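PDB 3KS6: glycerophosphoryl diester phosphodiesterase from Agrobacterium tumefaciens str. C58, which belongs to the glycerophosphoryl diester phosphodiesterase family, enzymes built on a TIM-barrel fold, and holds a magnesium ion in this structure. Local coordinates for residues A[23-37]-A[91-105]. Residues are numbered along the deposited sequence; the frame is centred on the assembly and turned at random.
With MG (magnesium ion), chain F.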
loop_
_atom_site.group_PDB
_atom_site.type_symbol
_atom_site.label_atom_id
_atom_site.label_comp_id
_atom_site.label_asym_id
_atom_site.label_seq_id
_atom_site.Cartn_x
_atom_site.Cartn_y
_atom_site.Cartn_z
ATOM N N PHE A 23 5.099 7.109 9.856
ATOM C CA PHE A 23 5.099 5.693 10.167
ATOM C C PHE A 23 5.057 5.421 11.694
ATOM O O PHE A 23 4.475 4.427 12.134
ATOM C CB PHE A 23 6.277 4.990 9.513
ATOM C CG PHE A 23 6.184 4.893 8.015
ATOM C CD1 PHE A 23 5.127 4.223 7.413
ATOM C CD2 PHE A 23 7.192 5.394 7.195
ATOM C CE1 PHE A 23 5.034 4.107 6.049
ATOM C CE2 PHE A 23 7.090 5.255 5.818
ATOM C CZ PHE A 23 6.012 4.595 5.252
ATOM N N THR A 24 5.649 6.325 12.465
ATOM C CA THR A 24 5.699 6.216 13.923
ATOM C C THR A 24 4.317 6.499 14.479
ATOM O O THR A 24 3.802 5.722 15.291
ATOM C CB THR A 24 6.795 7.175 14.521
ATOM O OG1 THR A 24 8.074 6.802 14.000
ATOM C CG2 THR A 24 6.880 7.066 16.052
ATOM N N ALA A 25 3.688 7.565 13.999
ATOM C CA ALA A 25 2.374 7.951 14.475
ATOM C C ALA A 25 1.374 6.868 14.094
ATOM O O ALA A 25 0.547 6.461 14.905
ATOM C CB ALA A 25 1.946 9.337 13.909
ATOM N N THR A 26 1.478 6.357 12.871
ATOM C CA THR A 26 0.568 5.297 12.419
ATOM C C THR A 26 0.634 4.019 13.281
ATOM O O THR A 26 -0.405 3.407 13.581
ATOM C CB THR A 26 0.860 4.935 10.946
ATOM O OG1 THR A 26 0.434 6.029 10.100
ATOM C CG2 THR A 26 0.078 3.687 10.551
ATOM N N ALA A 27 1.845 3.641 13.695
ATOM C CA ALA A 27 2.066 2.439 14.518
ATOM C C ALA A 27 1.289 2.479 15.820
ATOM O O ALA A 27 0.949 1.414 16.371
ATOM C CB ALA A 27 3.536 2.245 14.811
ATOM N N ALA A 28 1.007 3.685 16.294
ATOM C CA ALA A 28 0.251 3.917 17.556
ATOM C C ALA A 28 -1.254 4.148 17.402
ATOM O O ALA A 28 -1.970 4.319 18.409
ATOM C CB ALA A 28 0.882 5.118 18.279
HETATM N N MSE A 29 -1.767 4.148 16.168
HETATM C CA MSE A 29 -3.200 4.410 15.926
HETATM C C MSE A 29 -4.064 3.175 15.944
HETATM O O MSE A 29 -3.584 2.066 15.716
HETATM C CB MSE A 29 -3.411 5.117 14.589
HETATM C CG MSE A 29 -2.894 6.507 14.602
HETATM SE SE MSE A 29 -3.230 7.310 12.817
HETATM C CE MSE A 29 -1.761 8.452 12.946
ATOM N N ALA A 30 -5.354 3.379 16.202
ATOM C CA ALA A 30 -6.315 2.311 16.251
ATOM C C ALA A 30 -6.826 2.017 14.851
ATOM O O ALA A 30 -8.005 2.224 14.563
ATOM C CB ALA A 30 -7.489 2.705 17.168
ATOM N N LEU A 31 -5.916 1.544 13.997
ATOM C CA LEU A 31 -6.213 1.124 12.632
ATOM C C LEU A 31 -5.456 -0.175 12.433
ATOM O O LEU A 31 -4.707 -0.600 13.308
ATOM C CB LEU A 31 -5.900 2.213 11.578
ATOM C CG LEU A 31 -4.550 2.939 11.641
ATOM C CD1 LEU A 31 -3.354 1.982 11.543
ATOM C CD2 LEU A 31 -4.488 4.066 10.583
ATOM N N GLU A 32 -5.612 -0.794 11.274
ATOM C CA GLU A 32 -5.184 -2.165 11.090
ATOM C C GLU A 32 -3.944 -2.366 10.279
ATOM O O GLU A 32 -3.252 -3.336 10.502
ATOM C CB GLU A 32 -6.311 -2.961 10.448
ATOM C CG GLU A 32 -7.513 -3.152 11.386
ATOM C CD GLU A 32 -8.318 -1.902 11.547
ATOM O OE1 GLU A 32 -8.556 -1.291 10.491
ATOM O OE2 GLU A 32 -8.723 -1.529 12.689
ATOM N N GLU A 33 -3.681 -1.473 9.316
ATOM C CA GLU A 33 -2.499 -1.599 8.460
ATOM C C GLU A 33 -1.825 -0.270 8.152
ATOM O O GLU A 33 -2.432 0.799 8.210
ATOM C CB GLU A 33 -2.880 -2.265 7.124
ATOM C CG GLU A 33 -3.364 -3.689 7.242
ATOM C CD GLU A 33 -3.992 -4.233 5.952
ATOM O OE1 GLU A 33 -3.975 -3.532 4.928
ATOM O OE2 GLU A 33 -4.541 -5.348 5.981
ATOM N N VAL A 34 -0.547 -0.371 7.839
ATOM C CA VAL A 34 0.214 0.726 7.279
ATOM C C VAL A 34 0.577 0.301 5.871
ATOM O O VAL A 34 1.006 -0.843 5.663
ATOM C CB VAL A 34 1.464 1.080 8.099
ATOM C CG1 VAL A 34 2.469 -0.062 8.130
ATOM C CG2 VAL A 34 2.120 2.391 7.578
ATOM N N GLU A 35 0.337 1.189 4.893
ATOM C CA GLU A 35 0.704 0.925 3.507
ATOM C C GLU A 35 2.011 1.641 3.151
ATOM O O GLU A 35 2.217 2.775 3.554
ATOM C CB GLU A 35 -0.420 1.325 2.535
ATOM C CG GLU A 35 -0.173 0.783 1.090
ATOM C CD GLU A 35 0.620 1.712 0.170
ATOM O OE1 GLU A 35 0.902 2.855 0.530
ATOM O OE2 GLU A 35 0.990 1.269 -0.947
ATOM N N PHE A 36 2.860 0.992 2.357
ATOM C CA PHE A 36 4.103 1.581 1.892
ATOM C C PHE A 36 4.601 0.843 0.658
ATOM O O PHE A 36 4.186 -0.287 0.386
ATOM C CB PHE A 36 5.159 1.524 3.019
ATOM C CG PHE A 36 5.439 0.122 3.484
ATOM C CD1 PHE A 36 4.600 -0.474 4.419
ATOM C CD2 PHE A 36 6.479 -0.622 2.934
ATOM C CE1 PHE A 36 4.803 -1.751 4.829
ATOM C CE2 PHE A 36 6.698 -1.921 3.342
ATOM C CZ PHE A 36 5.871 -2.489 4.316
ATOM N N ASP A 37 5.496 1.510 -0.068
ATOM C CA ASP A 37 6.073 1.013 -1.325
ATOM C C ASP A 37 7.590 0.894 -1.098
ATOM O O ASP A 37 8.153 1.585 -0.270
ATOM C CB ASP A 37 5.813 2.015 -2.450
ATOM C CG ASP A 37 4.436 2.652 -2.369
ATOM O OD1 ASP A 37 3.422 1.981 -2.711
ATOM O OD2 ASP A 37 4.358 3.829 -1.953
ATOM N N LEU A 91 11.819 0.650 9.200
ATOM C CA LEU A 91 10.351 0.564 9.258
ATOM C C LEU A 91 9.913 -0.613 10.131
ATOM O O LEU A 91 9.040 -0.484 10.994
ATOM C CB LEU A 91 9.734 0.476 7.845
ATOM C CG LEU A 91 8.194 0.429 7.738
ATOM C CD1 LEU A 91 7.479 1.645 8.372
ATOM C CD2 LEU A 91 7.762 0.228 6.298
ATOM N N CYS A 92 10.532 -1.762 9.924
ATOM C CA CYS A 92 10.192 -2.956 10.704
ATOM C C CYS A 92 10.386 -2.710 12.204
ATOM O O CYS A 92 9.536 -3.054 13.018
ATOM C CB CYS A 92 11.047 -4.139 10.244
ATOM S SG CYS A 92 10.585 -4.826 8.661
ATOM N N ALA A 93 11.477 -2.033 12.554
ATOM C CA ALA A 93 11.741 -1.695 13.973
ATOM C C ALA A 93 10.633 -0.866 14.598
ATOM O O ALA A 93 10.333 -0.993 15.800
ATOM C CB ALA A 93 13.070 -0.967 14.100
ATOM N N LEU A 94 9.992 0.001 13.814
ATOM C CA LEU A 94 8.901 0.785 14.362
ATOM C C LEU A 94 7.657 -0.055 14.703
ATOM O O LEU A 94 6.812 0.388 15.484
ATOM C CB LEU A 94 8.495 1.889 13.377
ATOM C CG LEU A 94 9.523 2.963 13.066
ATOM C CD1 LEU A 94 8.919 3.899 11.984
ATOM C CD2 LEU A 94 9.904 3.729 14.376
ATOM N N TYR A 95 7.489 -1.195 14.036
ATOM C CA TYR A 95 6.247 -1.977 14.119
ATOM C C TYR A 95 6.379 -3.260 14.951
ATOM O O TYR A 95 5.408 -4.005 15.110
ATOM C CB TYR A 95 5.700 -2.251 12.701
ATOM C CG TYR A 95 5.007 -1.005 12.161
ATOM C CD1 TYR A 95 5.736 0.047 11.656
ATOM C CD2 TYR A 95 3.636 -0.869 12.219
ATOM C CE1 TYR A 95 5.139 1.181 11.211
ATOM C CE2 TYR A 95 3.016 0.268 11.790
ATOM C CZ TYR A 95 3.765 1.298 11.277
ATOM O OH TYR A 95 3.165 2.459 10.834
ATOM N N VAL A 96 7.560 -3.470 15.518
ATOM C CA VAL A 96 7.873 -4.700 16.259
ATOM C C VAL A 96 6.826 -4.990 17.329
ATOM O O VAL A 96 6.344 -6.133 17.416
ATOM C CB VAL A 96 9.303 -4.665 16.903
ATOM C CG1 VAL A 96 9.370 -3.695 18.058
ATOM C CG2 VAL A 96 9.717 -6.054 17.369
ATOM N N ASP A 97 6.455 -3.954 18.084
ATOM C CA ASP A 97 5.499 -4.060 19.175
ATOM C C ASP A 97 4.133 -3.465 18.881
ATOM O O ASP A 97 3.325 -3.345 19.782
ATOM C CB ASP A 97 6.050 -3.334 20.399
ATOM C CG ASP A 97 7.293 -3.983 20.953
ATOM O OD1 ASP A 97 7.398 -5.236 20.898
ATOM O OD2 ASP A 97 8.157 -3.230 21.454
ATOM N N SER A 98 3.858 -3.076 17.642
ATOM C CA SER A 98 2.578 -2.497 17.297
ATOM C C SER A 98 1.599 -3.577 16.892
ATOM O O SER A 98 2.007 -4.642 16.388
ATOM C CB SER A 98 2.802 -1.565 16.090
ATOM O OG SER A 98 1.549 -1.111 15.606
ATOM N N HIS A 99 0.306 -3.326 17.087
ATOM C CA HIS A 99 -0.730 -4.238 16.569
ATOM C C HIS A 99 -0.997 -4.035 15.075
ATOM O O HIS A 99 -1.639 -4.877 14.448
ATOM C CB HIS A 99 -2.032 -4.072 17.379
ATOM C CG HIS A 99 -2.962 -3.009 16.866
ATOM N ND1 HIS A 99 -2.756 -1.661 17.071
ATOM C CD2 HIS A 99 -4.126 -3.109 16.171
ATOM C CE1 HIS A 99 -3.749 -0.978 16.523
ATOM N NE2 HIS A 99 -4.594 -1.831 15.967
ATOM N N VAL A 100 -0.481 -2.941 14.510
ATOM C CA VAL A 100 -0.705 -2.591 13.074
ATOM C C VAL A 100 0.210 -3.438 12.183
ATOM O O VAL A 100 1.396 -3.565 12.462
ATOM C CB VAL A 100 -0.433 -1.092 12.877
ATOM C CG1 VAL A 100 -0.583 -0.644 11.390
ATOM C CG2 VAL A 100 -1.352 -0.278 13.807
ATOM N N ASN A 101 -0.340 -3.967 11.089
ATOM C CA ASN A 101 0.380 -4.849 10.199
ATOM C C ASN A 101 0.699 -4.178 8.885
ATOM O O ASN A 101 0.342 -3.031 8.693
ATOM C CB ASN A 101 -0.400 -6.118 10.028
ATOM C CG ASN A 101 -0.459 -6.916 11.317
ATOM O OD1 ASN A 101 0.466 -6.883 12.131
ATOM N ND2 ASN A 101 -1.537 -7.624 11.502
ATOM N N PHE A 102 1.397 -4.893 8.001
ATOM C CA PHE A 102 1.964 -4.279 6.808
ATOM C C PHE A 102 1.132 -4.583 5.572
ATOM O O PHE A 102 0.677 -5.727 5.401
ATOM C CB PHE A 102 3.358 -4.870 6.528
ATOM C CG PHE A 102 4.522 -4.277 7.333
ATOM C CD1 PHE A 102 4.395 -3.206 8.188
ATOM C CD2 PHE A 102 5.805 -4.763 7.091
ATOM C CE1 PHE A 102 5.500 -2.669 8.841
ATOM C CE2 PHE A 102 6.914 -4.205 7.748
ATOM C CZ PHE A 102 6.732 -3.162 8.631
ATOM N N ARG A 103 0.993 -3.571 4.710
ATOM C CA ARG A 103 0.475 -3.702 3.357
ATOM C C ARG A 103 1.630 -3.158 2.466
ATOM O O ARG A 103 1.872 -1.948 2.369
ATOM C CB ARG A 103 -0.846 -2.935 3.178
ATOM C CG ARG A 103 -1.372 -2.862 1.723
ATOM C CD ARG A 103 -2.527 -1.946 1.684
ATOM N NE ARG A 103 -2.978 -1.552 0.353
ATOM C CZ ARG A 103 -4.197 -1.753 -0.135
ATOM N NH1 ARG A 103 -5.174 -2.323 0.585
ATOM N NH2 ARG A 103 -4.468 -1.278 -1.337
ATOM N N CYS A 104 2.360 -4.079 1.881
ATOM C CA CYS A 104 3.580 -3.780 1.149
ATOM C C CYS A 104 3.336 -3.744 -0.357
ATOM O O CYS A 104 2.940 -4.753 -0.916
ATOM C CB CYS A 104 4.602 -4.884 1.493
ATOM S SG CYS A 104 6.165 -4.754 0.616
ATOM N N GLU A 105 3.623 -2.632 -1.022
ATOM C CA GLU A 105 3.425 -2.555 -2.484
ATOM C C GLU A 105 4.729 -2.719 -3.224
ATOM O O GLU A 105 5.709 -2.054 -2.907
ATOM C CB GLU A 105 2.755 -1.234 -2.906
ATOM C CG GLU A 105 2.284 -1.275 -4.358
ATOM C CD GLU A 105 1.644 0.012 -4.831
ATOM O OE1 GLU A 105 1.168 0.820 -3.984
ATOM O OE2 GLU A 105 1.678 0.235 -6.071
HETATM MG MG MG F . 1.384 2.352 -2.658
HETATM O O HOH W 1 -3.791 -4.923 12.654
HETATM O O HOH W 2 -7.210 -1.939 14.948
HETATM O O HOH W 3 -4.590 -4.487 2.402
HETATM O O HOH W 4 -0.853 -0.900 -1.629
HETATM O O HOH W 5 1.768 4.075 -1.479
HETATM O O HOH W 6 1.469 3.576 -4.350
#
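F36 and F102 meet edge to face: CE1 of F36 stands 3.6 Å from CG of F102, the ring planes 75° apart. With CG of F36 set between its backbone N and carbonyl carbon (chi1 59°), its ring leans over the neighbouring strand, where L91 CD2 sits over the centre of one face and C104 CA lies over the opposite face, nearer the rim. L91 forks between two aromatics, its CD1 lying 3.5 Å from CG of F23, over that ring's face. A27, whose side chain is no more than a methyl, lays CB on the face of Y95, whose OH reaches F23 O in a weak hydrogen bond; S98 OG grips A27 O in the carbonyl plane at 2.7 Å.

Five backbone hydrogen bonds join strands 33-37 and 101-105, parallel neighbours in the TIM barrel. F36, V34 and F102 face the helices, with C104 on the same side. The opposite face, inside the barrel, is polar. There the extended R103 passes E35 CG, and its guanidinium reaches E33 and E35 through one water each; E33 also has a salt bridge to R4. Farther along, E35 OE2, D37 OD1 and E105 OE1 bind magnesium, two waters and one further ligand completing six. D37 OD1 and E105 OE1 stand only 2.8 Å apart, a closeness that the cation's charge presumably makes tolerable: the apolar outer face packs against helices while inner carboxylates converge on the metal.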